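Local atomic coordinates of ribokinase (Giardia lamblia, PDB entry 6WHJ), a protein that probably catalyses the magnesium-dependent transfer of a phosphate group from ATP to O-5 of D-ribose, giving D-ribose 5-phosphate. Residues B[261-266]-B[335-340]; B[280-285]-B[329-334]; B[91-96]-B[120-125]. All coordinates share one frame; numbering follows the deposited sequence.

Interaction 1: residues B[261-266]-B[335-340]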
ATOM      1  N   TYR B 261     -30.031  -6.961  10.155  1.00 35.07           N
ATOM      2  CA  TYR B 261     -30.205  -8.330  10.610  1.00 34.55           C
ATOM      3  C   TYR B 261     -28.899  -8.752  11.260  1.00 35.62           C
ATOM      4  O   TYR B 261     -27.854  -8.762  10.602  1.00 38.68           O
ATOM      5  CB  TYR B 261     -30.561  -9.259   9.452  1.00 36.09           C
ATOM      6  CG  TYR B 261     -30.334 -10.714   9.761  1.00 38.56           C
ATOM      7  CD1 TYR B 261     -31.271 -11.444  10.479  1.00 37.44           C
ATOM      8  CD2 TYR B 261     -29.179 -11.364   9.333  1.00 39.11           C
ATOM      9  CE1 TYR B 261     -31.063 -12.786  10.765  1.00 40.97           C
ATOM     10  CE2 TYR B 261     -28.964 -12.702   9.616  1.00 39.44           C
ATOM     11  CZ  TYR B 261     -29.908 -13.407  10.333  1.00 41.03           C
ATOM     12  OH  TYR B 261     -29.696 -14.736  10.612  1.00 41.42           O
ATOM     13  N   SER B 262     -28.948  -9.073  12.546  1.00 39.51           N
ATOM     14  CA  SER B 262     -27.755  -9.514  13.251  1.00 39.68           C
ATOM     15  C   SER B 262     -27.684 -11.032  13.193  1.00 40.36           C
ATOM     16  O   SER B 262     -28.568 -11.717  13.712  1.00 41.83           O
ATOM     17  CB  SER B 262     -27.744  -9.034  14.697  1.00 41.20           C
ATOM     18  OG  SER B 262     -26.580  -9.519  15.349  1.00 43.24           O
ATOM     19  N   HIS B 263     -26.633 -11.547  12.563  1.00 40.11           N
ATOM     20  CA  HIS B 263     -26.441 -12.981  12.410  1.00 44.05           C
ATOM     21  C   HIS B 263     -25.549 -13.579  13.487  1.00 47.83           C
ATOM     22  O   HIS B 263     -25.590 -14.794  13.703  1.00 51.61           O
ATOM     23  CB  HIS B 263     -25.839 -13.280  11.031  1.00 45.20           C
ATOM     24  CG  HIS B 263     -25.850 -14.731  10.663  1.00 46.47           C
ATOM     25  ND1 HIS B 263     -27.017 -15.433  10.443  1.00 41.30           N
ATOM     26  CD2 HIS B 263     -24.836 -15.610  10.469  1.00 46.25           C
ATOM     27  CE1 HIS B 263     -26.720 -16.684  10.136  1.00 43.70           C
ATOM     28  NE2 HIS B 263     -25.405 -16.817  10.144  1.00 46.19           N
ATOM     29  N   GLY B 264     -24.761 -12.757  14.164  1.00 50.12           N
ATOM     30  CA  GLY B 264     -23.795 -13.241  15.124  1.00 48.01           C
ATOM     31  C   GLY B 264     -22.712 -12.199  15.317  1.00 49.37           C
ATOM     32  O   GLY B 264     -22.833 -11.062  14.864  1.00 53.10           O
ATOM     33  N   ARG B 265     -21.646 -12.622  15.991  1.00 52.21           N
ATOM     34  CA  ARG B 265     -20.567 -11.707  16.333  1.00 53.76           C
ATOM     35  C   ARG B 265     -19.953 -11.138  15.067  1.00 55.75           C
ATOM     36  O   ARG B 265     -19.539 -11.890  14.182  1.00 58.05           O
ATOM     37  CB  ARG B 265     -19.505 -12.424  17.170  1.00 54.80           C
ATOM     38  N   ALA B 266     -19.921  -9.812  14.971  1.00 56.11           N
ATOM     39  CA  ALA B 266     -19.219  -9.172  13.870  1.00 58.99           C
ATOM     40  C   ALA B 266     -17.733  -9.498  13.948  1.00 61.99           C
ATOM     41  O   ALA B 266     -17.116  -9.402  15.012  1.00 66.20           O
ATOM     42  CB  ALA B 266     -19.442  -7.661  13.904  1.00 57.24           C
ATOM     43  N   ASP B 335     -31.457 -17.541   2.220  1.00 51.37           N
ATOM     44  CA  ASP B 335     -32.845 -18.000   2.306  1.00 54.83           C
ATOM     45  C   ASP B 335     -33.146 -18.625   3.663  1.00 57.28           C
ATOM     46  O   ASP B 335     -34.225 -18.404   4.226  1.00 60.00           O
ATOM     47  CB  ASP B 335     -33.166 -19.006   1.196  1.00 54.20           C
ATOM     48  CG  ASP B 335     -33.322 -18.358  -0.167  1.00 55.37           C
ATOM     49  OD1 ASP B 335     -33.361 -19.107  -1.168  1.00 55.43           O
ATOM     50  OD2 ASP B 335     -33.399 -17.112  -0.242  1.00 53.40           O
ATOM     51  N   ASP B 336     -32.214 -19.421   4.196  1.00 52.65           N
ATOM     52  CA  ASP B 336     -32.465 -20.083   5.472  1.00 55.33           C
ATOM     53  C   ASP B 336     -32.636 -19.062   6.592  1.00 59.38           C
ATOM     54  O   ASP B 336     -33.611 -19.113   7.349  1.00 64.20           O
ATOM     55  CB  ASP B 336     -31.328 -21.054   5.807  1.00 54.92           C
ATOM     56  CG  ASP B 336     -31.329 -22.302   4.929  1.00 56.04           C
ATOM     57  OD1 ASP B 336     -30.251 -22.913   4.779  1.00 54.79           O
ATOM     58  OD2 ASP B 336     -32.389 -22.661   4.371  1.00 57.13           O
ATOM     59  N   ALA B 337     -31.704 -18.111   6.701  1.00 60.29           N
ATOM     60  CA  ALA B 337     -31.765 -17.150   7.796  1.00 55.98           C
ATOM     61  C   ALA B 337     -32.932 -16.182   7.647  1.00 59.38           C
ATOM     62  O   ALA B 337     -33.415 -15.640   8.649  1.00 58.92           O
ATOM     63  CB  ALA B 337     -30.442 -16.391   7.893  1.00 43.47           C
ATOM     64  N   LEU B 338     -33.396 -15.944   6.414  1.00 60.54           N
ATOM     65  CA  LEU B 338     -34.566 -15.093   6.207  1.00 59.04           C
ATOM     66  C   LEU B 338     -35.832 -15.765   6.730  1.00 67.50           C
ATOM     67  O   LEU B 338     -36.766 -15.081   7.168  1.00 67.38           O
ATOM     68  CB  LEU B 338     -34.708 -14.751   4.721  1.00 52.24           C
ATOM     69  CG  LEU B 338     -35.662 -13.629   4.284  1.00 48.33           C
ATOM     70  CD1 LEU B 338     -35.461 -12.372   5.110  1.00 49.69           C
ATOM     71  CD2 LEU B 338     -35.520 -13.305   2.807  1.00 47.98           C
ATOM     72  N   SER B 339     -35.866 -17.100   6.707  1.00 77.33           N
ATOM     73  CA  SER B 339     -37.023 -17.841   7.204  1.00 79.42           C
ATOM     74  C   SER B 339     -37.113 -17.769   8.723  1.00 79.37           C
ATOM     75  O   SER B 339     -38.195 -17.552   9.283  1.00 80.45           O
ATOM     76  CB  SER B 339     -36.941 -19.296   6.743  1.00 81.75           C
ATOM     77  OG  SER B 339     -36.537 -19.373   5.388  1.00 83.60           O
ATOM     78  N   LYS B 340     -35.986 -17.973   9.411  1.00 72.72           N
ATOM     79  CA  LYS B 340     -35.982 -17.868  10.866  1.00 73.02           C
ATOM     80  C   LYS B 340     -36.272 -16.437  11.313  1.00 73.52           C
ATOM     81  O   LYS B 340     -36.958 -16.225  12.322  1.00 70.98           O
ATOM     82  CB  LYS B 340     -34.644 -18.363  11.423  1.00 60.46           C
TER

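Interaction 2: residues B[280-285]-B[329-334]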
ATOM      1  N   PHE B 280     -29.165  -6.624  -2.769  1.00 28.92           N
ATOM      2  CA  PHE B 280     -30.300  -5.763  -3.080  1.00 26.76           C
ATOM      3  C   PHE B 280     -30.666  -5.866  -4.556  1.00 29.30           C
ATOM      4  O   PHE B 280     -31.847  -5.969  -4.907  1.00 25.35           O
ATOM      5  CB  PHE B 280     -29.963  -4.315  -2.708  1.00 24.29           C
ATOM      6  CG  PHE B 280     -31.032  -3.332  -3.058  1.00 25.36           C
ATOM      7  CD1 PHE B 280     -32.243  -3.324  -2.379  1.00 23.75           C
ATOM      8  CD2 PHE B 280     -30.854  -2.446  -4.122  1.00 28.79           C
ATOM      9  CE1 PHE B 280     -33.243  -2.413  -2.713  1.00 27.30           C
ATOM     10  CE2 PHE B 280     -31.852  -1.534  -4.472  1.00 30.29           C
ATOM     11  CZ  PHE B 280     -33.052  -1.520  -3.763  1.00 28.37           C
ATOM     12  N   CYS B 281     -29.660  -5.869  -5.436  1.00 29.81           N
ATOM     13  CA  CYS B 281     -29.934  -5.972  -6.865  1.00 27.80           C
ATOM     14  C   CYS B 281     -30.469  -7.348  -7.234  1.00 31.49           C
ATOM     15  O   CYS B 281     -31.368  -7.458  -8.078  1.00 32.62           O
ATOM     16  CB  CYS B 281     -28.676  -5.650  -7.668  1.00 25.01           C
ATOM     17  SG  CYS B 281     -28.233  -3.906  -7.604  1.00 27.98           S
ATOM     18  N   VAL B 282     -29.927  -8.410  -6.631  1.00 28.30           N
ATOM     19  CA  VAL B 282     -30.424  -9.753  -6.927  1.00 29.97           C
ATOM     20  C   VAL B 282     -31.909  -9.851  -6.601  1.00 30.44           C
ATOM     21  O   VAL B 282     -32.719 -10.247  -7.446  1.00 33.75           O
ATOM     22  CB  VAL B 282     -29.603 -10.818  -6.175  1.00 31.27           C
ATOM     23  CG1 VAL B 282     -30.337 -12.151  -6.169  1.00 30.59           C
ATOM     24  CG2 VAL B 282     -28.247 -10.974  -6.831  1.00 31.52           C
ATOM     25  N   ARG B 283     -32.289  -9.468  -5.376  1.00 29.86           N
ATOM     26  CA  ARG B 283     -33.690  -9.548  -4.965  1.00 31.31           C
ATOM     27  C   ARG B 283     -34.565  -8.565  -5.728  1.00 31.47           C
ATOM     28  O   ARG B 283     -35.726  -8.871  -6.017  1.00 34.21           O
ATOM     29  CB  ARG B 283     -33.822  -9.290  -3.469  1.00 30.70           C
ATOM     30  CG  ARG B 283     -35.136  -9.758  -2.873  1.00 30.87           C
ATOM     31  CD  ARG B 283     -35.341 -11.241  -3.081  1.00 33.62           C
ATOM     32  NE  ARG B 283     -36.678 -11.645  -2.661  1.00 36.58           N
ATOM     33  CZ  ARG B 283     -37.543 -12.311  -3.420  1.00 36.37           C
ATOM     34  NH1 ARG B 283     -37.212 -12.684  -4.652  1.00 35.64           N
ATOM     35  NH2 ARG B 283     -38.734 -12.623  -2.929  1.00 35.34           N
ATOM     36  N   LEU B 284     -34.035  -7.386  -6.054  1.00 29.73           N
ATOM     37  CA  LEU B 284     -34.790  -6.430  -6.851  1.00 30.54           C
ATOM     38  C   LEU B 284     -35.110  -7.015  -8.215  1.00 34.68           C
ATOM     39  O   LEU B 284     -36.258  -6.968  -8.674  1.00 33.89           O
ATOM     40  CB  LEU B 284     -33.998  -5.135  -6.984  1.00 29.76           C
ATOM     41  CG  LEU B 284     -34.724  -3.869  -7.413  1.00 31.76           C
ATOM     42  CD1 LEU B 284     -35.942  -3.663  -6.542  1.00 33.28           C
ATOM     43  CD2 LEU B 284     -33.774  -2.690  -7.276  1.00 33.12           C
ATOM     44  N   MET B 285     -34.105  -7.609  -8.859  1.00 35.16           N
ATOM     45  CA  MET B 285     -34.301  -8.221 -10.167  1.00 33.78           C
ATOM     46  C   MET B 285     -35.284  -9.382 -10.098  1.00 35.38           C
ATOM     47  O   MET B 285     -36.061  -9.594 -11.035  1.00 36.98           O
ATOM     48  CB  MET B 285     -32.952  -8.688 -10.725  1.00 31.66           C
ATOM     49  CG  MET B 285     -33.013  -9.315 -12.111  1.00 35.12           C
ATOM     50  SD  MET B 285     -33.267 -11.107 -12.032  1.00 39.76           S
ATOM     51  CE  MET B 285     -31.833 -11.586 -11.077  1.00 34.99           C
ATOM     52  N   PRO B 329     -22.446 -14.673   1.493  1.00 46.62           N
ATOM     53  CA  PRO B 329     -22.981 -16.025   1.693  1.00 51.08           C
ATOM     54  C   PRO B 329     -23.610 -16.598   0.425  1.00 48.53           C
ATOM     55  O   PRO B 329     -23.930 -15.889  -0.531  1.00 41.80           O
ATOM     56  CB  PRO B 329     -24.033 -15.827   2.794  1.00 51.65           C
ATOM     57  CG  PRO B 329     -24.473 -14.398   2.645  1.00 47.56           C
ATOM     58  CD  PRO B 329     -23.302 -13.628   2.086  1.00 44.65           C
ATOM     59  N   ARG B 330     -23.821 -17.914   0.455  1.00 52.19           N
ATOM     60  CA  ARG B 330     -24.568 -18.594  -0.592  1.00 50.95           C
ATOM     61  C   ARG B 330     -26.062 -18.326  -0.419  1.00 50.61           C
ATOM     62  O   ARG B 330     -26.540 -18.061   0.688  1.00 51.34           O
ATOM     63  CB  ARG B 330     -24.286 -20.098  -0.569  1.00 48.92           C
ATOM     64  N   ARG B 331     -26.800 -18.395  -1.530  1.00 47.33           N
ATOM     65  CA  ARG B 331     -28.231 -18.088  -1.505  1.00 46.29           C
ATOM     66  C   ARG B 331     -29.000 -18.924  -0.481  1.00 53.60           C
ATOM     67  O   ARG B 331     -29.882 -18.403   0.214  1.00 52.85           O
ATOM     68  CB  ARG B 331     -28.831 -18.284  -2.894  1.00 41.60           C
ATOM     69  CG  ARG B 331     -30.322 -17.998  -2.968  1.00 41.18           C
ATOM     70  CD  ARG B 331     -30.650 -16.621  -2.430  1.00 42.18           C
ATOM     71  NE  ARG B 331     -32.062 -16.298  -2.591  1.00 41.95           N
ATOM     72  CZ  ARG B 331     -32.548 -15.623  -3.630  1.00 39.12           C
ATOM     73  NH1 ARG B 331     -33.841 -15.360  -3.718  1.00 40.91           N
ATOM     74  NH2 ARG B 331     -31.737 -15.203  -4.587  1.00 35.56           N
ATOM     75  N   GLN B 332     -28.713 -20.225  -0.389  1.00 51.83           N
ATOM     76  CA  GLN B 332     -29.430 -21.044   0.583  1.00 52.40           C
ATOM     77  C   GLN B 332     -29.200 -20.530   1.997  1.00 53.13           C
ATOM     78  O   GLN B 332     -30.120 -20.535   2.823  1.00 53.95           O
ATOM     79  CB  GLN B 332     -29.025 -22.513   0.456  1.00 52.46           C
ATOM     80  CG  GLN B 332     -30.075 -23.491   0.990  1.00 53.98           C
ATOM     81  CD  GLN B 332     -31.470 -23.277   0.391  1.00 59.47           C
ATOM     82  OE1 GLN B 332     -32.484 -23.425   1.081  1.00 58.51           O
ATOM     83  NE2 GLN B 332     -31.524 -22.942  -0.898  1.00 60.60           N
ATOM     84  N   GLU B 333     -27.972 -20.096   2.301  1.00 56.75           N
ATOM     85  CA  GLU B 333     -27.702 -19.510   3.612  1.00 56.54           C
ATOM     86  C   GLU B 333     -28.541 -18.261   3.845  1.00 53.26           C
ATOM     87  O   GLU B 333     -29.049 -18.048   4.951  1.00 52.21           O
ATOM     88  CB  GLU B 333     -26.216 -19.183   3.755  1.00 57.20           C
ATOM     89  CG  GLU B 333     -25.296 -20.378   3.641  1.00 60.21           C
ATOM     90  CD  GLU B 333     -23.853 -19.962   3.464  1.00 62.88           C
ATOM     91  OE1 GLU B 333     -23.154 -20.541   2.601  1.00 64.43           O
ATOM     92  OE2 GLU B 333     -23.426 -19.038   4.182  1.00 63.21           O
ATOM     93  N   VAL B 334     -28.677 -17.412   2.820  1.00 51.03           N
ATOM     94  CA  VAL B 334     -29.525 -16.226   2.938  1.00 51.01           C
ATOM     95  C   VAL B 334     -30.991 -16.622   3.075  1.00 54.04           C
ATOM     96  O   VAL B 334     -31.705 -16.119   3.950  1.00 54.39           O
ATOM     97  CB  VAL B 334     -29.316 -15.285   1.737  1.00 45.71           C
ATOM     98  CG1 VAL B 334     -30.146 -14.028   1.910  1.00 45.67           C
ATOM     99  CG2 VAL B 334     -27.865 -14.926   1.574  1.00 44.03           C
TER

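Interaction 3: residues B[91-96]-B[120-125]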
ATOM      1  N   LYS B  91     -12.328  -6.610 -20.397  1.00 27.01           N
ATOM      2  CA  LYS B  91     -11.374  -6.330 -21.452  1.00 28.24           C
ATOM      3  C   LYS B  91      -9.979  -6.138 -20.865  1.00 28.24           C
ATOM      4  O   LYS B  91      -9.799  -5.365 -19.922  1.00 30.82           O
ATOM      5  CB  LYS B  91     -11.821  -5.085 -22.212  1.00 30.60           C
ATOM      6  CG  LYS B  91     -13.139  -5.247 -22.998  1.00 32.34           C
ATOM      7  CD  LYS B  91     -13.230  -6.524 -23.846  1.00 26.37           C
ATOM      8  CE  LYS B  91     -14.655  -6.673 -24.392  1.00 35.97           C
ATOM      9  NZ  LYS B  91     -14.946  -7.940 -25.137  1.00 33.32           N
ATOM     10  N   GLN B  92      -8.982  -6.817 -21.429  1.00 28.77           N
ATOM     11  CA  GLN B  92      -7.599  -6.632 -20.998  1.00 30.84           C
ATOM     12  C   GLN B  92      -6.913  -5.622 -21.915  1.00 28.16           C
ATOM     13  O   GLN B  92      -6.866  -5.823 -23.130  1.00 35.25           O
ATOM     14  CB  GLN B  92      -6.846  -7.961 -20.985  1.00 28.34           C
ATOM     15  CG  GLN B  92      -7.210  -8.801 -19.781  1.00 29.45           C
ATOM     16  CD  GLN B  92      -6.338 -10.030 -19.600  1.00 33.70           C
ATOM     17  OE1 GLN B  92      -6.519 -11.055 -20.259  1.00 39.63           O
ATOM     18  NE2 GLN B  92      -5.377  -9.927 -18.681  1.00 31.06           N
ATOM     19  N   VAL B  93      -6.369  -4.548 -21.331  1.00 30.94           N
ATOM     20  CA  VAL B  93      -5.779  -3.437 -22.076  1.00 31.59           C
ATOM     21  C   VAL B  93      -4.301  -3.304 -21.720  1.00 31.87           C
ATOM     22  O   VAL B  93      -3.865  -3.692 -20.633  1.00 33.43           O
ATOM     23  CB  VAL B  93      -6.513  -2.097 -21.810  1.00 27.85           C
ATOM     24  CG1 VAL B  93      -7.989  -2.214 -22.142  1.00 28.83           C
ATOM     25  CG2 VAL B  93      -6.331  -1.667 -20.380  1.00 31.30           C
ATOM     26  N   SER B  94      -3.523  -2.755 -22.652  1.00 34.84           N
ATOM     27  CA  SER B  94      -2.087  -2.580 -22.455  1.00 34.48           C
ATOM     28  C   SER B  94      -1.712  -1.175 -22.010  1.00 33.86           C
ATOM     29  O   SER B  94      -0.533  -0.926 -21.727  1.00 36.92           O
ATOM     30  CB  SER B  94      -1.313  -2.923 -23.735  1.00 31.08           C
ATOM     31  OG  SER B  94      -1.859  -2.245 -24.848  1.00 34.04           O
ATOM     32  N   GLY B  95      -2.673  -0.252 -21.957  1.00 31.59           N
ATOM     33  CA  GLY B  95      -2.341   1.128 -21.633  1.00 35.30           C
ATOM     34  C   GLY B  95      -1.861   1.282 -20.201  1.00 35.61           C
ATOM     35  O   GLY B  95      -0.913   2.021 -19.927  1.00 40.89           O
ATOM     36  N   ALA B  96      -2.570   0.675 -19.266  1.00 30.07           N
ATOM     37  CA  ALA B  96      -2.266   0.749 -17.852  1.00 31.66           C
ATOM     38  C   ALA B  96      -2.145  -0.655 -17.270  1.00 31.66           C
ATOM     39  O   ALA B  96      -2.575  -1.632 -17.892  1.00 30.63           O
ATOM     40  CB  ALA B  96      -3.360   1.531 -17.108  1.00 34.21           C
ATOM     41  N   ASN B 120      -8.706   0.634 -14.922  1.00 25.66           N
ATOM     42  CA  ASN B 120     -10.086   1.067 -14.738  1.00 24.52           C
ATOM     43  C   ASN B 120     -10.348   2.381 -15.458  1.00 27.19           C
ATOM     44  O   ASN B 120     -11.476   2.634 -15.904  1.00 27.61           O
ATOM     45  CB  ASN B 120     -10.393   1.188 -13.246  1.00 24.21           C
ATOM     46  CG  ASN B 120     -10.442  -0.161 -12.554  1.00 27.18           C
ATOM     47  OD1 ASN B 120     -11.199  -1.047 -12.964  1.00 27.17           O
ATOM     48  ND2 ASN B 120      -9.611  -0.340 -11.524  1.00 22.52           N
ATOM     49  N   GLY B 121      -9.308   3.195 -15.649  1.00 24.17           N
ATOM     50  CA  GLY B 121      -9.457   4.444 -16.368  1.00 26.31           C
ATOM     51  C   GLY B 121      -9.633   4.299 -17.874  1.00 29.83           C
ATOM     52  O   GLY B 121      -9.932   5.302 -18.532  1.00 32.28           O
ATOM     53  N   MET B 122      -9.458   3.094 -18.434  1.00 27.71           N
ATOM     54  CA  MET B 122      -9.679   2.879 -19.862  1.00 28.88           C
ATOM     55  C   MET B 122     -11.071   2.358 -20.195  1.00 28.61           C
ATOM     56  O   MET B 122     -11.395   2.232 -21.385  1.00 27.51           O
ATOM     57  CB  MET B 122      -8.658   1.897 -20.453  1.00 28.55           C
ATOM     58  CG  MET B 122      -7.333   2.509 -20.855  1.00 33.27           C
ATOM     59  SD  MET B 122      -6.245   2.860 -19.476  1.00 43.18           S
ATOM     60  CE  MET B 122      -4.765   3.304 -20.398  1.00 35.47           C
ATOM     61  N   LEU B 123     -11.883   2.021 -19.192  1.00 25.35           N
ATOM     62  CA  LEU B 123     -13.216   1.464 -19.417  1.00 25.52           C
ATOM     63  C   LEU B 123     -14.114   2.576 -19.941  1.00 26.11           C
ATOM     64  O   LEU B 123     -14.547   3.446 -19.187  1.00 24.86           O
ATOM     65  CB  LEU B 123     -13.769   0.862 -18.126  1.00 28.21           C
ATOM     66  CG  LEU B 123     -15.096   0.099 -18.197  1.00 26.72           C
ATOM     67  CD1 LEU B 123     -14.940  -1.101 -19.084  1.00 23.18           C
ATOM     68  CD2 LEU B 123     -15.559  -0.340 -16.829  1.00 23.87           C
ATOM     69  N   LYS B 124     -14.385   2.545 -21.243  1.00 31.93           N
ATOM     70  CA  LYS B 124     -15.255   3.444 -21.987  1.00 26.94           C
ATOM     71  C   LYS B 124     -16.258   2.579 -22.729  1.00 28.77           C
ATOM     72  O   LYS B 124     -16.036   1.376 -22.898  1.00 28.66           O
ATOM     73  CB  LYS B 124     -14.514   4.288 -23.041  1.00 28.13           C
ATOM     74  CG  LYS B 124     -13.168   4.885 -22.731  1.00 26.57           C
ATOM     75  CD  LYS B 124     -12.693   5.595 -23.987  1.00 27.12           C
ATOM     76  CE  LYS B 124     -11.656   6.650 -23.710  1.00 28.62           C
ATOM     77  NZ  LYS B 124     -10.560   6.105 -22.865  1.00 31.74           N
ATOM     78  N   PRO B 125     -17.371   3.156 -23.193  1.00 27.82           N
ATOM     79  CA  PRO B 125     -18.261   2.381 -24.070  1.00 28.42           C
ATOM     80  C   PRO B 125     -17.548   1.769 -25.266  1.00 32.78           C
ATOM     81  O   PRO B 125     -17.767   0.590 -25.570  1.00 33.94           O
ATOM     82  CB  PRO B 125     -19.301   3.423 -24.514  1.00 28.80           C
ATOM     83  CG  PRO B 125     -19.350   4.396 -23.371  1.00 28.88           C
ATOM     84  CD  PRO B 125     -17.936   4.477 -22.856  1.00 27.49           C
TER

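Interaction 1: residues B[261-266]-B[335-340]
Tyr261 reaches across to Ala337 with the far end of its ring. Its CB points toward helix 331-341, and CG stands anti to the backbone N (chi1 162°), which carries the ring out between the loop and the helix. CG is still about 6.0 Å from Ala337 CB. Further out, CE2 comes to 4.3 Å of that methyl, CZ to 3.9 Å, and the hydroxyl OH to 3.3 Å, so the small alanine side chain meets the phenol end of the ring, approached obliquely. The contact joins the loop between strand 255-258 and helix 272-287 to the C-terminal helix of a PfkB-family carbohydrate kinase, at the surface of the large domain; Tyr261 also rests on Val313 of helix 301-318. The OH itself is held within its own loop: it shares a hydrogen bond of 2.8 Å with His263 ND1, in which either group could be the donor. The imidazole takes Tyr261 CZ at its edge, in plane, and its CE1 lies 4.4 Å from Ala337 CB, again obliquely. His263 packs as well on Ile317, and its side chain sits about 5 Å from that of Arg321, a predicted potassium-site residue.

Interaction 2: residues B[280-285]-B[329-334]
Arg331 NH1 and Arg283 NH1 both form salt bridges to one carboxylate oxygen, OE1 of Glu286, on the same helix as Arg283. Arg283 NH1 and Arg331 NH1 stand 4.4 Å apart, and the shared carboxylate probably offsets the closeness of their charges. Arg283 NH1 comes to the edge of the Arg331 guanidinium, near its plane, whereas Arg331 NH1 meets the Arg283 group obliquely. Arg331 reaches this place by leaving its helix with CG anti to the backbone N (chi1 180°) and then bending at chi2 (54°). Its guanidinium is gripped at every nitrogen: NE by Asp335 one turn along its own helix, NH1 by Glu286, and NH2 by the backbone carbonyl of Val55. Three partners on three nitrogens probably limit the rotation of the group. Arg331 NH2 also touches a methyl group, lying 3.7 Å from Val282 CG1, which meets the guanidinium obliquely; the two side chains run past one another, pointing opposite ways. Val282 points its CB toward Arg331 and otherwise packs on Leu56 and Ile9. That methyl is the one apolar group of 280-285 to touch Arg331, and the two arginines are linked through Glu286 and not directly. The arrangement ties the C-terminal helix to helix 272-287, which packs against parallel strands 9-12 and 140-143 of the central, mostly parallel sheet in this Rossmann-like ribokinase fold.

Interaction 3: residues B[91-96]-B[120-125]
Met122 lays its thioether end over the backbone of Gly95 and Ala96. The contact sits at the edge of the central sheet of the ribokinase fold, where strand 91-93 is the outermost strand, running parallel to strand 62-69, and where the chain returns from strand 111-116 of the smaller four-stranded sheet toward helix 131-135. Met122 belongs to the short 3-10 turn of that return, and its CB points toward the edge strand. The side chain starts with CG beside the backbone N and anti to the carbonyl carbon (chi1 -84°), bends at chi2 (77°), and then extends, so that sulfur and methyl are sent across to the turn that follows the strand. The base of the side chain packs on Val93: CB and CG of Met122 both lie 4.3 Å from Val93 CG2. Val93 points into this contact, and it also touches Ala119 and Leu127, making a modest apolar patch at the surface. Further on, Ala96 CB faces the thioether, and Gly95, having no side chain, leaves its backbone open to the methyl. Nothing polar links the two segments; each is held to its own surroundings, Lys91 and Val93 by backbone bonds to strand 62-69, and Asn120 by the bond of its ND2 to Tyr15 O, next to Asn16, a predicted substrate-binding residue. At the tip, Met122 CE rests 3.5 Å from Gly95 CA and 3.6 Å from Ala96 N, while Met122 SD lies 4.0 Å from Ala96 CB.

Overall arrangement
Interactions 1 and 2 share helix 331-341 and lie about 13 Å apart (centre to centre), on the same side of the chain's centre: the first sets a tyrosine and a histidine of a loop against an alanine of the helix at the surface, the second, partly buried, ties the helix start to helix 272-287 through charges gathered round one carboxylate. Interaction 3 is a surface contact of another kind, made by van der Waals packing of a methionine on the edge strand and on the turn after it. It lies about 39 Å from interaction 1 and 30 Å from interaction 2, centre to centre. None of the three is a fully buried core contact.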